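Local coordinates for protein SSD1 (Saccharomyces cerevisiae S288C, PDB 7AM1) that binds regulatory elements in the untranslated regions of mRNAs as a non-enzymatic pseudonuclease of the RNase II family, and acts as a translation repressor, at residues A[6-11]-A[59-64]; A[40-45]-A[52-57]; A[68-73]-A[209-214]. All blocks are in the same frame, centred on the assembly; numbering follows the deposited sequence.

Contact 1 of 3, residues A[6-11]-A[59-64]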
loop_
_atom_site.group_PDB
_atom_site.type_symbol
_atom_site.label_atom_id
_atom_site.label_comp_id
_atom_site.label_asym_id
_atom_site.label_seq_id
_atom_site.Cartn_x
_atom_site.Cartn_y
_atom_site.Cartn_z
ATOM N N LEU A 6 -6.951 21.148 28.118
ATOM C CA LEU A 6 -8.238 21.577 27.575
ATOM C C LEU A 6 -8.081 22.086 26.145
ATOM O O LEU A 6 -7.133 22.816 25.847
ATOM C CB LEU A 6 -8.854 22.678 28.431
ATOM C CG LEU A 6 -9.176 22.301 29.870
ATOM C CD1 LEU A 6 -8.922 23.472 30.782
ATOM C CD2 LEU A 6 -10.633 21.880 29.932
ATOM N N PHE A 7 -9.014 21.699 25.268
ATOM C CA PHE A 7 -8.937 22.050 23.852
ATOM C C PHE A 7 -9.164 23.543 23.629
ATOM O O PHE A 7 -10.062 24.150 24.221
ATOM C CB PHE A 7 -9.996 21.285 23.046
ATOM C CG PHE A 7 -9.735 19.816 22.911
ATOM C CD1 PHE A 7 -8.498 19.351 22.504
ATOM C CD2 PHE A 7 -10.742 18.895 23.173
ATOM C CE1 PHE A 7 -8.260 17.998 22.375
ATOM C CE2 PHE A 7 -10.507 17.529 23.037
ATOM C CZ PHE A 7 -9.266 17.085 22.643
ATOM N N ALA A 8 -8.367 24.131 22.735
ATOM C CA ALA A 8 -8.491 25.543 22.394
ATOM C C ALA A 8 -9.375 25.723 21.162
ATOM O O ALA A 8 -9.266 24.953 20.203
ATOM C CB ALA A 8 -7.119 26.151 22.116
ATOM N N PRO A 9 -10.250 26.731 21.138
ATOM C CA PRO A 9 -11.035 26.976 19.923
ATOM C C PRO A 9 -10.128 27.312 18.750
ATOM O O PRO A 9 -9.047 27.883 18.915
ATOM C CB PRO A 9 -11.931 28.160 20.304
ATOM C CG PRO A 9 -11.210 28.845 21.425
ATOM C CD PRO A 9 -10.519 27.741 22.182
ATOM N N TYR A 10 -10.576 26.936 17.556
ATOM C CA TYR A 10 -9.797 27.169 16.349
ATOM C C TYR A 10 -9.723 28.656 16.013
ATOM O O TYR A 10 -10.648 29.429 16.280
ATOM C CB TYR A 10 -10.408 26.425 15.160
ATOM C CG TYR A 10 -10.386 24.920 15.248
ATOM C CD1 TYR A 10 -9.257 24.240 15.682
ATOM C CD2 TYR A 10 -11.496 24.175 14.874
ATOM C CE1 TYR A 10 -9.239 22.855 15.749
ATOM C CE2 TYR A 10 -11.489 22.794 14.941
ATOM C CZ TYR A 10 -10.360 22.140 15.377
ATOM O OH TYR A 10 -10.362 20.764 15.436
ATOM N N LEU A 11 -8.605 29.050 15.412
ATOM C CA LEU A 11 -8.479 30.391 14.862
ATOM C C LEU A 11 -9.450 30.567 13.696
ATOM O O LEU A 11 -9.678 29.624 12.932
ATOM C CB LEU A 11 -7.053 30.633 14.371
ATOM C CG LEU A 11 -5.948 30.880 15.397
ATOM C CD1 LEU A 11 -4.624 31.094 14.672
ATOM C CD2 LEU A 11 -6.270 32.068 16.287
ATOM N N ASP A 59 -2.880 19.100 22.049
ATOM C CA ASP A 59 -2.212 19.808 20.963
ATOM C C ASP A 59 -2.711 19.372 19.592
ATOM O O ASP A 59 -2.590 20.142 18.632
ATOM C CB ASP A 59 -0.699 19.613 21.070
ATOM C CG ASP A 59 -0.102 20.361 22.255
ATOM O OD1 ASP A 59 -0.812 21.197 22.851
ATOM O OD2 ASP A 59 1.072 20.108 22.599
ATOM N N ARG A 60 -3.255 18.159 19.475
ATOM C CA ARG A 60 -3.877 17.745 18.221
ATOM C C ARG A 60 -5.188 18.479 17.987
ATOM O O ARG A 60 -5.624 18.619 16.839
ATOM C CB ARG A 60 -4.127 16.238 18.222
ATOM C CG ARG A 60 -4.476 15.687 16.846
ATOM C CD ARG A 60 -4.809 14.214 16.916
ATOM N NE ARG A 60 -3.758 13.473 17.595
ATOM C CZ ARG A 60 -3.785 12.164 17.803
ATOM N NH1 ARG A 60 -4.817 11.448 17.380
ATOM N NH2 ARG A 60 -2.780 11.577 18.438
ATOM N N ASN A 61 -5.827 18.927 19.063
ATOM C CA ASN A 61 -6.995 19.799 19.013
ATOM C C ASN A 61 -8.071 19.277 18.063
ATOM O O ASN A 61 -8.589 19.999 17.210
ATOM C CB ASN A 61 -6.592 21.225 18.638
ATOM C CG ASN A 61 -7.629 22.240 19.052
ATOM O OD1 ASN A 61 -8.604 21.903 19.728
ATOM N ND2 ASN A 61 -7.421 23.491 18.671
ATOM N N ARG A 62 -8.429 18.009 18.238
ATOM C CA ARG A 62 -9.598 17.407 17.604
ATOM C C ARG A 62 -9.432 17.207 16.105
ATOM O O ARG A 62 -10.397 16.831 15.428
ATOM C CB ARG A 62 -10.852 18.249 17.884
ATOM C CG ARG A 62 -11.082 18.487 19.380
ATOM C CD ARG A 62 -12.015 19.659 19.662
ATOM N NE ARG A 62 -11.391 20.938 19.325
ATOM C CZ ARG A 62 -11.982 21.912 18.635
ATOM N NH1 ARG A 62 -13.234 21.781 18.214
ATOM N NH2 ARG A 62 -11.318 23.032 18.382
ATOM N N ALA A 63 -8.237 17.424 15.562
ATOM C CA ALA A 63 -8.002 17.146 14.152
ATOM C C ALA A 63 -8.044 15.642 13.904
ATOM O O ALA A 63 -7.780 14.835 14.799
ATOM C CB ALA A 63 -6.658 17.719 13.704
ATOM N N LEU A 64 -8.400 15.267 12.679
ATOM C CA LEU A 64 -8.489 13.866 12.300
ATOM C C LEU A 64 -7.392 13.509 11.304
ATOM O O LEU A 64 -6.821 14.371 10.629
ATOM C CB LEU A 64 -9.858 13.543 11.690
ATOM C CG LEU A 64 -11.094 13.761 12.565
ATOM C CD1 LEU A 64 -12.359 13.549 11.740
ATOM C CD2 LEU A 64 -11.087 12.854 13.783
#
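Asn61, Arg62 and the extended chain from Phe7 to Tyr10 are knitted together first by hydrogen bonds. The amide of Asn61 gives ND2 to Ala8 O at 2.8 Å, with the carbonyl oxygen close to the amide plane. Its CG stands anti to the backbone N (chi1 -159°), which brings the amide up against the backbone of Ala8, and ND2 has a second acceptor in Val209 O. The backbone of Asn61 takes part as well: Tyr10 OH donates to Asn61 O over 2.6 Å, in the plane of that carbonyl and at the edge of the phenol ring. Arg62 then grips its neighbour side-on, NE at 3.0 Å and NH2 at 3.2 Å from Asn61 OD1; both nitrogens come from the same face of the amide, above its plane, while OD1 sits in the guanidinium plane. NH2 also makes a weak bond to Ala8 O. These bonds fix how the guanidinium is turned and which way round the amide sits, and NH1 goes on to Trp290 O.

Arg62 carries the main ring contacts. Its guanidinium lies on Tyr10, centres 4.0 Å apart and planes at 21°, a stacked cation-pi pair with NH2 over the middle of the ring. Further back, Arg62 CG sits 3.7 Å from the centroid of the Phe7 ring, almost straight above it, in a CH-pi contact.

Asn61, with positive phi, leaves the helix 56-60 and enters a type I' turn from Arg60 to Ala63. Ile292 packs on both Phe7 and Arg62, so this turn, between the third and fourth strands of a five-strand sheet whose order is consistent with an OB-type barrel, meets the N-terminal segment beside the second cold-shock domain.

Contact 2 of 3, residues A[40-45]-A[52-57]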
loop_
_atom_site.group_PDB
_atom_site.type_symbol
_atom_site.label_atom_id
_atom_site.label_comp_id
_atom_site.label_asym_id
_atom_site.label_seq_id
_atom_site.Cartn_x
_atom_site.Cartn_y
_atom_site.Cartn_z
ATOM N N ALA A 40 1.055 12.437 17.090
ATOM C CA ALA A 40 0.784 12.633 15.676
ATOM C C ALA A 40 1.906 13.472 15.091
ATOM O O ALA A 40 2.645 14.147 15.814
ATOM C CB ALA A 40 -0.571 13.310 15.448
ATOM N N TRP A 41 2.028 13.412 13.770
ATOM C CA TRP A 41 2.983 14.219 13.029
ATOM C C TRP A 41 2.242 15.018 11.970
ATOM O O TRP A 41 1.200 14.594 11.462
ATOM C CB TRP A 41 4.058 13.331 12.385
ATOM C CG TRP A 41 4.836 12.570 13.412
ATOM C CD1 TRP A 41 4.494 11.373 13.968
ATOM C CD2 TRP A 41 6.085 12.945 14.006
ATOM N NE1 TRP A 41 5.444 10.984 14.879
ATOM C CE2 TRP A 41 6.435 11.930 14.918
ATOM C CE3 TRP A 41 6.941 14.041 13.856
ATOM C CZ2 TRP A 41 7.602 11.975 15.677
ATOM C CZ3 TRP A 41 8.101 14.084 14.612
ATOM C CH2 TRP A 41 8.420 13.057 15.509
ATOM N N VAL A 42 2.776 16.189 11.654
ATOM C CA VAL A 42 2.264 17.004 10.561
ATOM C C VAL A 42 3.390 17.164 9.555
ATOM O O VAL A 42 4.432 17.756 9.867
ATOM C CB VAL A 42 1.745 18.361 11.053
ATOM C CG1 VAL A 42 1.385 19.248 9.877
ATOM C CG2 VAL A 42 0.537 18.157 11.963
ATOM N N SER A 43 3.191 16.624 8.360
ATOM C CA SER A 43 4.190 16.697 7.306
ATOM C C SER A 43 4.004 17.974 6.501
ATOM O O SER A 43 2.888 18.297 6.083
ATOM C CB SER A 43 4.103 15.477 6.389
ATOM O OG SER A 43 2.793 15.326 5.874
ATOM N N THR A 44 5.096 18.701 6.309
ATOM C CA THR A 44 5.094 19.907 5.499
ATOM C C THR A 44 5.432 19.548 4.056
ATOM O O THR A 44 6.218 18.635 3.791
ATOM C CB THR A 44 6.103 20.916 6.040
ATOM O OG1 THR A 44 7.411 20.333 6.042
ATOM C CG2 THR A 44 5.745 21.310 7.462
ATOM N N ASP A 45 4.818 20.269 3.119
ATOM C CA ASP A 45 5.123 20.093 1.697
ATOM C C ASP A 45 6.331 20.958 1.337
ATOM O O ASP A 45 6.249 21.932 0.587
ATOM C CB ASP A 45 3.909 20.435 0.843
ATOM N N ILE A 52 6.365 17.989 11.901
ATOM C CA ILE A 52 6.109 18.653 13.176
ATOM C C ILE A 52 5.462 17.656 14.126
ATOM O O ILE A 52 4.426 17.059 13.811
ATOM C CB ILE A 52 5.232 19.902 12.997
ATOM C CG1 ILE A 52 5.959 20.922 12.118
ATOM C CG2 ILE A 52 4.900 20.501 14.353
ATOM C CD1 ILE A 52 5.044 21.809 11.309
ATOM N N TYR A 53 6.077 17.476 15.292
ATOM C CA TYR A 53 5.572 16.558 16.301
ATOM C C TYR A 53 4.398 17.186 17.044
ATOM O O TYR A 53 4.459 18.352 17.449
ATOM C CB TYR A 53 6.699 16.194 17.270
ATOM C CG TYR A 53 6.301 15.266 18.391
ATOM C CD1 TYR A 53 5.750 14.022 18.125
ATOM C CD2 TYR A 53 6.505 15.622 19.718
ATOM C CE1 TYR A 53 5.397 13.164 19.147
ATOM C CE2 TYR A 53 6.155 14.770 20.747
ATOM C CZ TYR A 53 5.601 13.543 20.455
ATOM O OH TYR A 53 5.250 12.685 21.473
ATOM N N ILE A 54 3.324 16.416 17.205
ATOM C CA ILE A 54 2.122 16.855 17.910
ATOM C C ILE A 54 1.938 15.932 19.107
ATOM O O ILE A 54 1.568 14.761 18.947
ATOM C CB ILE A 54 0.878 16.838 17.009
ATOM C CG1 ILE A 54 1.152 17.547 15.677
ATOM C CG2 ILE A 54 -0.307 17.484 17.729
ATOM C CD1 ILE A 54 1.459 19.027 15.806
ATOM N N CYS A 55 2.173 16.458 20.306
ATOM C CA CYS A 55 2.210 15.654 21.521
ATOM C C CYS A 55 0.853 15.688 22.212
ATOM O O CYS A 55 0.387 16.756 22.622
ATOM C CB CYS A 55 3.298 16.169 22.463
ATOM S SG CYS A 55 3.515 15.178 23.952
ATOM N N GLY A 56 0.234 14.519 22.355
ATOM C CA GLY A 56 -0.974 14.385 23.139
ATOM C C GLY A 56 -2.220 14.841 22.403
ATOM O O GLY A 56 -2.178 15.397 21.305
ATOM N N SER A 57 -3.364 14.626 23.058
ATOM C CA SER A 57 -4.644 14.953 22.440
ATOM C C SER A 57 -4.872 16.457 22.397
ATOM O O SER A 57 -5.406 16.978 21.411
ATOM C CB SER A 57 -5.786 14.283 23.202
ATOM O OG SER A 57 -5.685 12.874 23.146
#
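Ile52 begins the pairing with Val42 as a hydrogen-bonded antiparallel couple: Ile52 N reaches Val42 O at 2.8 Å with a nearly straight N-H (172°), and Val42 N returns the bond to Ile52 O. The same Ile52 O receives the CA-H of Trp41, CA lying 3.3 Å away. On the side chain, CD1 meets Thr44 CG2 at 3.9 Å, roughly crosswise.

Tyr53 pairs with Trp41 in a non-hydrogen-bonded position, both side chains on the same face of the sheet. The indole has CG anti to its carbonyl carbon (chi1 -61°), an orientation that leans the six-membered ring across the neighbouring strand. Tyr53 CB comes over that ring as a CH-pi contact, 4.1 Å from its centroid, with CD1 beside it toward the rim. The two aromatic rings are tilted by 48°, their centroids 5.0 Å apart. Tyr53 OH is hydrogen-bonded to the Asp39 carboxylate, at the start of strand 39-43. A serine in place of Trp41 has no ring to lie against Tyr53 CB and CD1, and the phenol ring would probably be left with its Asp39 bond but without that apolar support.

Ile54 closes the ladder with Ala40: Ile54 N to Ala40 O is 2.7 Å, and Ala40 N donates back to Ile54 O. Its CG1 packs on Val42 CG2 at 3.8 Å, on the face that also carries Ala40 and Ile52.

The hairpin is therefore chemically two-sided. Small and branched aliphatic groups are buried on one face, where Val42 also meets Val69 and Val71, while an aromatic pair with a polar hydroxyl lies on the other, partly exposed; backbone bonds secure the register, and apolar packing joins the hairpin to strand 68-73 in the interior of the sheet.

Contact 3 of 3, residues A[68-73]-A[209-214]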
loop_
_atom_site.group_PDB
_atom_site.type_symbol
_atom_site.label_atom_id
_atom_site.label_comp_id
_atom_site.label_asym_id
_atom_site.label_seq_id
_atom_site.Cartn_x
_atom_site.Cartn_y
_atom_site.Cartn_z
ATOM N N LEU A 68 -5.827 18.583 6.585
ATOM C CA LEU A 68 -4.903 19.698 6.430
ATOM C C LEU A 68 -5.092 20.635 7.619
ATOM O O LEU A 68 -6.201 21.133 7.843
ATOM C CB LEU A 68 -5.157 20.431 5.118
ATOM C CG LEU A 68 -4.241 21.623 4.830
ATOM C CD1 LEU A 68 -2.816 21.157 4.587
ATOM C CD2 LEU A 68 -4.764 22.419 3.645
ATOM N N VAL A 69 -4.029 20.853 8.391
ATOM C CA VAL A 69 -4.111 21.634 9.617
ATOM C C VAL A 69 -3.109 22.778 9.571
ATOM O O VAL A 69 -2.080 22.709 8.890
ATOM C CB VAL A 69 -3.866 20.760 10.869
ATOM C CG1 VAL A 69 -4.993 19.761 11.047
ATOM C CG2 VAL A 69 -2.522 20.038 10.765
ATOM N N ALA A 70 -3.437 23.846 10.291
ATOM C CA ALA A 70 -2.502 24.915 10.605
ATOM C C ALA A 70 -1.929 24.660 11.993
ATOM O O ALA A 70 -2.686 24.477 12.953
ATOM C CB ALA A 70 -3.197 26.276 10.554
ATOM N N VAL A 71 -0.602 24.615 12.096
ATOM C CA VAL A 71 0.063 24.327 13.362
ATOM C C VAL A 71 0.938 25.516 13.738
ATOM O O VAL A 71 1.565 26.141 12.874
ATOM C CB VAL A 71 0.888 23.019 13.320
ATOM C CG1 VAL A 71 0.362 22.087 12.236
ATOM C CG2 VAL A 71 2.371 23.299 13.142
ATOM N N GLU A 72 0.951 25.839 15.028
ATOM C CA GLU A 72 1.864 26.820 15.597
ATOM C C GLU A 72 3.005 26.088 16.291
ATOM O O GLU A 72 2.768 25.194 17.110
ATOM C CB GLU A 72 1.134 27.732 16.582
ATOM C CG GLU A 72 2.029 28.732 17.278
ATOM C CD GLU A 72 1.276 29.586 18.272
ATOM O OE1 GLU A 72 0.751 29.030 19.259
ATOM O OE2 GLU A 72 1.203 30.814 18.059
ATOM N N LEU A 73 4.238 26.453 15.949
ATOM C CA LEU A 73 5.404 25.773 16.491
ATOM C C LEU A 73 5.595 26.112 17.968
ATOM O O LEU A 73 5.152 27.153 18.462
ATOM C CB LEU A 73 6.657 26.150 15.701
ATOM N N VAL A 209 -2.080 22.156 16.943
ATOM C CA VAL A 209 -3.017 22.461 15.867
ATOM C C VAL A 209 -3.892 23.632 16.298
ATOM O O VAL A 209 -4.531 23.587 17.355
ATOM C CB VAL A 209 -3.864 21.226 15.521
ATOM C CG1 VAL A 209 -4.980 21.587 14.553
ATOM C CG2 VAL A 209 -2.977 20.118 14.942
ATOM N N VAL A 210 -3.909 24.694 15.492
ATOM C CA VAL A 210 -4.719 25.871 15.797
ATOM C C VAL A 210 -5.922 26.010 14.880
ATOM O O VAL A 210 -6.778 26.872 15.136
ATOM C CB VAL A 210 -3.876 27.165 15.757
ATOM C CG1 VAL A 210 -2.745 27.086 16.773
ATOM C CG2 VAL A 210 -3.331 27.427 14.351
ATOM N N ALA A 211 -6.021 25.202 13.829
ATOM C CA ALA A 211 -7.173 25.250 12.943
ATOM C C ALA A 211 -7.115 24.054 12.006
ATOM O O ALA A 211 -6.033 23.544 11.699
ATOM C CB ALA A 211 -7.212 26.558 12.141
ATOM N N VAL A 212 -8.287 23.610 11.567
ATOM C CA VAL A 212 -8.397 22.625 10.498
ATOM C C VAL A 212 -8.662 23.388 9.209
ATOM O O VAL A 212 -9.678 24.084 9.087
ATOM C CB VAL A 212 -9.508 21.601 10.772
ATOM C CG1 VAL A 212 -9.652 20.656 9.575
ATOM C CG2 VAL A 212 -9.218 20.820 12.051
ATOM N N LEU A 213 -7.748 23.270 8.250
ATOM C CA LEU A 213 -7.879 24.018 7.008
ATOM C C LEU A 213 -8.723 23.275 5.980
ATOM O O LEU A 213 -9.495 23.906 5.249
ATOM C CB LEU A 213 -6.494 24.329 6.435
ATOM C CG LEU A 213 -5.552 25.083 7.382
ATOM C CD1 LEU A 213 -4.175 25.265 6.757
ATOM C CD2 LEU A 213 -6.137 26.434 7.792
ATOM N N ASP A 214 -8.604 21.951 5.912
ATOM C CA ASP A 214 -9.390 21.197 4.947
ATOM C C ASP A 214 -9.541 19.758 5.423
ATOM O O ASP A 214 -8.662 19.209 6.092
ATOM C CB ASP A 214 -8.743 21.245 3.558
ATOM C CG ASP A 214 -9.747 21.042 2.437
ATOM O OD1 ASP A 214 -10.959 20.939 2.718
ATOM O OD2 ASP A 214 -9.320 21.008 1.265
#
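Leu68 and Ala70 meet segment 209-214 through flat peptide groups, with no aromatic ring involved. Two donors reach Leu68 O, both tilted to the same side of its carbonyl plane: Leu213 N at 2.7 Å and Asp214 N at 3.2 Å. Leu68 N completes this end by donating to Asp214 O. The peptide between Val69 and Ala70 is flanked by Leu213, whose CG lies 3.8 Å from Ala70 N; that same N-H goes to Ala211 O. Ala70 O takes Val210 N at 2.8 Å, nearly along the C=O axis.

Leu68 CD2 touches Leu213 CB at 3.8 Å, and Ala70 CB lies between Val210 CG2 and Leu213 CD2. On the other face Val69 CB meets Val209 CG1 at 3.9 Å, the two valines crossing at about a right angle. Farther along, Glu72 CB packs on Val210 CG1, while its OE1 is hydrogen-bonded to His208 NE2.

Two residues face one twice over: Leu213 and Asp214 oppose Leu68, and Val210 and Ala211 oppose Ala70. These are two classic beta bulges; they shift the register of the antiparallel pair 68-73 and 206-214, in a strand order consistent with the OB-type barrel of cold-shock domains.

Overall arrangement
Starting at the N terminus, the chain runs through 6-11 and comes back to that segment at 59-64, where contact 1 closes a loop of 47 residues. Contact 2 lies wholly within this loop, as the local hairpin of strands 39-43 and 52-55. Contact 3 opens only afterwards: strand 68-73 waits for strand 206-214 across a long, partly unmodelled insertion. The last strand then slots between 52-55, to which it runs parallel, and 68-73. Contacts 2 and 3 share one apolar interior, where Ile52 packs on Val71. Contact 1 touches strand 206-214 too, through Asp59 to Val209 and Leu11 to Val210, tying the N-terminal segment to the sheet.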